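Local atomic coordinates of cystatin (Fasciola hepatica, PDB entry 6I1M), a protein that probably inhibits papain-like cysteine proteases, as a secreted stefin-like (type 1) cystatin of the liver fluke. Residues Tyr4-Phe18 with Leu40-Lys54. Sequence-based numbering, arbitrary orientation.
Sequences YTEPRSVTPEERSVF and LLQVSTQVVAGTNYK. Unlike the reference sequence in segment 40-54: Thr51 (reference Ile).
With CG of Tyr4 opposite its carbonyl carbon (chi1 -77°) and Lys54 bent at chi3 (-68°), which brings CE and NZ over the ring, the phenol slips between the methylene chain of Lys54 and the CB methylene of Gln46, on neighbouring strands. Lys54 CE lies over one face, and its NZ stands 4.0 Å from the centre of the Tyr4 ring as a cation-pi partner; Gln46 CB makes a CH-pi contact on the opposite face. Tyrosine suits this partly exposed spot, since its broad faces accept methylenes and charge alike, and lysine offers both in one chain.

Next along the chain, Thr5 pairs twice with Thr45: Thr5 N gives a nearly straight bond to Thr45 O (2.8 Å), while Thr45 N reaches the hydroxyl OG1 of Thr5, which stands in for a backbone carbonyl. Pro7, with no N-H to give, lays its ring alongside the Gln42 side chain. Arg8 then forms a single antiparallel bridge with Val43, through Arg8 N to Val43 O at 2.8 Å and Val43 N to Arg8 O at 3.0 Å.

The flat Arg8 guanidinium rests one face on the Val43 CG1 methyl and offers paired nitrogens to Glu14 in an end-on salt bridge of two hydrogen bonds, NH1 to OE1 and NH2 to OE2. Glu14 OE1 also accepts from Thr11 N, completing a capping box in which Thr11 OG1 receives Glu14 N. Val10 crosses Leu40 at about a right angle, its CG2 touching Leu40 CB and Val43 CB, and Phe18 CZ lies over one face of the Tyr53 ring, 3.7 Å from Tyr53 CD1. Arg15 NH1 reaches Leu40 O at 3.1 Å, and one water links the same two atoms.

The N-terminal segment thus follows edge strand 38-47, antiparallel at Arg8, before entering helix 12-28, which packs across the antiparallel four-stranded sheet as in the cystatin fold.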
# COMPACT_ATOMS: atom_id res chain seq x y z
N TYR A 4 -0.14 13.75 -5.44
CA TYR A 4 0.91 12.71 -5.28
C TYR A 4 2.12 13.09 -6.12
O TYR A 4 1.97 13.70 -7.19
CB TYR A 4 0.37 11.32 -5.63
CG TYR A 4 -0.49 10.70 -4.57
CD1 TYR A 4 0.04 9.96 -3.53
CD2 TYR A 4 -1.87 10.88 -4.60
CE1 TYR A 4 -0.76 9.39 -2.56
CE2 TYR A 4 -2.69 10.31 -3.64
CZ TYR A 4 -2.14 9.57 -2.61
OH TYR A 4 -2.96 9.00 -1.67
N THR A 5 3.30 12.75 -5.61
CA THR A 5 4.53 12.60 -6.44
C THR A 5 4.25 11.57 -7.54
O THR A 5 3.26 10.80 -7.44
CB THR A 5 5.76 12.13 -5.64
OG1 THR A 5 5.60 10.75 -5.30
CG2 THR A 5 6.03 12.96 -4.42
N GLU A 6 5.09 11.58 -8.58
CA GLU A 6 5.17 10.49 -9.58
C GLU A 6 5.60 9.22 -8.86
O GLU A 6 6.35 9.27 -7.89
CB GLU A 6 6.12 10.86 -10.72
CG GLU A 6 5.47 11.79 -11.73
CD GLU A 6 4.15 11.24 -12.25
OE1 GLU A 6 4.17 10.16 -12.90
OE2 GLU A 6 3.08 11.84 -11.93
N PRO A 7 5.12 8.04 -9.31
CA PRO A 7 5.48 6.78 -8.68
C PRO A 7 7.00 6.63 -8.65
O PRO A 7 7.67 7.15 -9.52
CB PRO A 7 4.86 5.70 -9.57
CG PRO A 7 3.75 6.42 -10.29
CD PRO A 7 4.23 7.84 -10.47
N ARG A 8 7.52 5.92 -7.65
CA ARG A 8 8.98 5.68 -7.57
C ARG A 8 9.19 4.27 -7.03
O ARG A 8 8.21 3.64 -6.52
CB ARG A 8 9.66 6.72 -6.68
CG ARG A 8 9.13 6.76 -5.26
CD ARG A 8 10.09 7.38 -4.27
NE ARG A 8 9.51 7.60 -2.95
CZ ARG A 8 9.40 6.69 -1.99
NH1 ARG A 8 9.81 5.45 -2.16
NH2 ARG A 8 8.87 7.03 -0.83
N SER A 9 10.44 3.82 -7.03
CA SER A 9 10.80 2.52 -6.43
C SER A 9 10.62 2.61 -4.90
O SER A 9 10.78 3.71 -4.31
CB SER A 9 12.19 2.06 -6.84
OG SER A 9 13.18 2.90 -6.29
N VAL A 10 10.21 1.48 -4.31
CA VAL A 10 9.97 1.31 -2.85
C VAL A 10 11.30 0.96 -2.18
O VAL A 10 12.00 0.06 -2.68
CB VAL A 10 8.92 0.23 -2.59
CG1 VAL A 10 8.61 0.11 -1.11
CG2 VAL A 10 7.64 0.45 -3.39
N THR A 11 11.59 1.57 -1.05
CA THR A 11 12.85 1.34 -0.30
C THR A 11 12.72 0.04 0.48
O THR A 11 11.62 -0.42 0.81
CB THR A 11 13.19 2.50 0.64
OG1 THR A 11 12.25 2.45 1.71
CG2 THR A 11 13.17 3.85 -0.05
N PRO A 12 13.87 -0.57 0.86
CA PRO A 12 13.83 -1.78 1.67
C PRO A 12 12.99 -1.61 2.93
O PRO A 12 12.27 -2.50 3.29
CB PRO A 12 15.31 -2.01 1.98
CG PRO A 12 16.03 -1.41 0.78
CD PRO A 12 15.23 -0.17 0.47
N GLU A 13 13.15 -0.48 3.61
CA GLU A 13 12.51 -0.20 4.92
C GLU A 13 11.00 -0.03 4.71
O GLU A 13 10.22 -0.53 5.57
CB GLU A 13 13.18 1.03 5.55
CG GLU A 13 14.67 0.86 5.82
CD GLU A 13 15.63 1.42 4.76
OE1 GLU A 13 15.23 1.58 3.60
OE2 GLU A 13 16.78 1.69 5.11
N GLU A 14 10.60 0.60 3.60
CA GLU A 14 9.18 0.76 3.19
C GLU A 14 8.59 -0.63 2.92
O GLU A 14 7.50 -0.94 3.42
CB GLU A 14 9.06 1.68 1.96
CG GLU A 14 9.15 3.17 2.29
CD GLU A 14 9.42 4.07 1.09
OE1 GLU A 14 9.60 3.53 -0.05
OE2 GLU A 14 9.48 5.31 1.28
N ARG A 15 9.29 -1.49 2.17
CA ARG A 15 8.78 -2.87 1.96
C ARG A 15 8.61 -3.54 3.34
O ARG A 15 7.58 -4.21 3.60
CB ARG A 15 9.72 -3.70 1.10
CG ARG A 15 10.01 -3.12 -0.27
CD ARG A 15 10.96 -4.04 -1.01
NE ARG A 15 11.42 -3.35 -2.21
CZ ARG A 15 10.74 -3.32 -3.33
NH1 ARG A 15 9.58 -3.95 -3.42
NH2 ARG A 15 11.23 -2.70 -4.38
N SER A 16 9.61 -3.43 4.20
CA SER A 16 9.58 -4.10 5.52
C SER A 16 8.33 -3.71 6.32
O SER A 16 7.72 -4.59 6.94
CB SER A 16 10.84 -3.82 6.28
OG SER A 16 10.81 -4.54 7.49
N VAL A 17 7.91 -2.45 6.26
CA VAL A 17 6.83 -1.92 7.14
C VAL A 17 5.48 -2.14 6.46
O VAL A 17 4.57 -2.67 7.10
CB VAL A 17 7.12 -0.45 7.49
CG1 VAL A 17 5.92 0.28 8.08
CG2 VAL A 17 8.30 -0.34 8.45
N PHE A 18 5.36 -1.76 5.19
CA PHE A 18 4.07 -1.61 4.48
C PHE A 18 3.63 -2.93 3.84
O PHE A 18 2.43 -3.14 3.79
CB PHE A 18 4.13 -0.50 3.43
CG PHE A 18 4.33 0.87 4.03
CD1 PHE A 18 3.40 1.40 4.90
CD2 PHE A 18 5.47 1.61 3.74
CE1 PHE A 18 3.61 2.65 5.48
CE2 PHE A 18 5.67 2.86 4.29
CZ PHE A 18 4.73 3.40 5.14
N LEU A 40 5.19 -5.07 -3.63
CA LEU A 40 5.01 -3.61 -3.79
C LEU A 40 5.78 -3.21 -5.05
O LEU A 40 7.02 -3.33 -5.03
CB LEU A 40 5.53 -2.86 -2.56
CG LEU A 40 5.01 -3.28 -1.17
CD1 LEU A 40 5.34 -2.22 -0.15
CD2 LEU A 40 3.52 -3.52 -1.14
N LEU A 41 5.08 -2.81 -6.10
CA LEU A 41 5.67 -2.47 -7.42
C LEU A 41 6.25 -1.06 -7.37
O LEU A 41 7.34 -0.85 -7.90
CB LEU A 41 4.59 -2.55 -8.50
CG LEU A 41 4.03 -3.94 -8.79
CD1 LEU A 41 2.99 -3.85 -9.88
CD2 LEU A 41 5.15 -4.90 -9.17
N GLN A 42 5.49 -0.12 -6.81
CA GLN A 42 5.86 1.31 -6.80
C GLN A 42 5.05 2.01 -5.72
O GLN A 42 4.07 1.41 -5.21
CB GLN A 42 5.59 1.96 -8.15
CG GLN A 42 4.13 1.82 -8.57
CD GLN A 42 3.89 2.32 -9.98
OE1 GLN A 42 4.71 2.14 -10.86
NE2 GLN A 42 2.73 2.91 -10.21
N VAL A 43 5.47 3.21 -5.37
CA VAL A 43 4.78 4.04 -4.37
C VAL A 43 4.81 5.49 -4.85
O VAL A 43 5.82 5.93 -5.48
CB VAL A 43 5.41 3.86 -2.97
CG1 VAL A 43 6.80 4.47 -2.93
CG2 VAL A 43 4.49 4.43 -1.89
N SER A 44 3.73 6.20 -4.57
CA SER A 44 3.61 7.66 -4.79
C SER A 44 3.25 8.26 -3.44
O SER A 44 2.52 7.59 -2.72
CB SER A 44 2.60 8.02 -5.83
OG SER A 44 2.66 7.17 -6.95
N THR A 45 3.83 9.40 -3.08
CA THR A 45 3.63 10.00 -1.74
C THR A 45 2.94 11.35 -1.87
O THR A 45 3.15 12.04 -2.86
CB THR A 45 4.95 10.11 -0.98
OG1 THR A 45 5.79 10.94 -1.78
CG2 THR A 45 5.56 8.75 -0.75
N GLN A 46 2.11 11.64 -0.90
CA GLN A 46 1.42 12.93 -0.78
C GLN A 46 1.61 13.42 0.65
O GLN A 46 1.26 12.68 1.63
CB GLN A 46 -0.04 12.76 -1.16
CG GLN A 46 -0.84 14.04 -0.95
CD GLN A 46 -2.32 13.74 -0.95
OE1 GLN A 46 -2.74 12.65 -0.56
NE2 GLN A 46 -3.11 14.73 -1.36
N VAL A 47 2.16 14.61 0.81
CA VAL A 47 2.39 15.15 2.18
C VAL A 47 1.15 15.95 2.56
O VAL A 47 0.80 16.90 1.85
CB VAL A 47 3.68 15.98 2.28
CG1 VAL A 47 3.88 16.46 3.71
CG2 VAL A 47 4.90 15.19 1.80
N VAL A 48 0.49 15.51 3.63
CA VAL A 48 -0.63 16.21 4.31
C VAL A 48 -0.16 16.49 5.75
O VAL A 48 1.04 16.85 5.92
CB VAL A 48 -1.91 15.36 4.19
CG1 VAL A 48 -2.55 15.44 2.82
CG2 VAL A 48 -1.67 13.90 4.56
N ALA A 49 -0.98 16.27 6.78
CA ALA A 49 -0.51 16.29 8.18
C ALA A 49 0.03 14.90 8.52
O ALA A 49 -0.57 14.18 9.33
CB ALA A 49 -1.61 16.70 9.12
N GLY A 50 1.14 14.55 7.89
CA GLY A 50 1.61 13.17 7.73
C GLY A 50 1.80 12.85 6.27
O GLY A 50 1.92 13.79 5.44
N THR A 51 1.89 11.58 5.94
CA THR A 51 2.17 11.15 4.55
C THR A 51 1.18 10.06 4.15
O THR A 51 1.01 9.08 4.93
CB THR A 51 3.63 10.73 4.38
OG1 THR A 51 4.41 11.87 4.74
CG2 THR A 51 3.96 10.27 2.98
N ASN A 52 0.57 10.25 2.99
CA ASN A 52 -0.18 9.23 2.22
C ASN A 52 0.81 8.53 1.30
O ASN A 52 1.52 9.22 0.51
CB ASN A 52 -1.36 9.83 1.46
CG ASN A 52 -2.59 9.97 2.33
OD1 ASN A 52 -2.77 9.21 3.27
ND2 ASN A 52 -3.47 10.88 1.96
N TYR A 53 0.92 7.21 1.48
CA TYR A 53 1.70 6.32 0.58
C TYR A 53 0.70 5.56 -0.28
O TYR A 53 -0.00 4.71 0.26
CB TYR A 53 2.55 5.33 1.36
CG TYR A 53 3.66 5.95 2.16
CD1 TYR A 53 3.41 6.44 3.43
CD2 TYR A 53 4.95 6.01 1.66
CE1 TYR A 53 4.43 7.02 4.18
CE2 TYR A 53 5.97 6.58 2.40
CZ TYR A 53 5.71 7.08 3.66
OH TYR A 53 6.72 7.61 4.44
N LYS A 54 0.65 5.87 -1.56
CA LYS A 54 -0.15 5.11 -2.54
C LYS A 54 0.73 4.08 -3.23
O LYS A 54 1.62 4.45 -4.07
CB LYS A 54 -0.78 6.03 -3.58
CG LYS A 54 -1.82 5.34 -4.45
CD LYS A 54 -1.97 6.05 -5.75
CE LYS A 54 -2.59 7.41 -5.61
NZ LYS A 54 -2.45 8.18 -6.87
O HOH W 1 7.84 9.84 -2.93
O HOH W 2 0.94 8.86 -8.61
O HOH W 3 9.96 -0.68 -6.37
O HOH W 4 9.17 6.08 4.02
O HOH W 5 8.99 -4.23 -6.43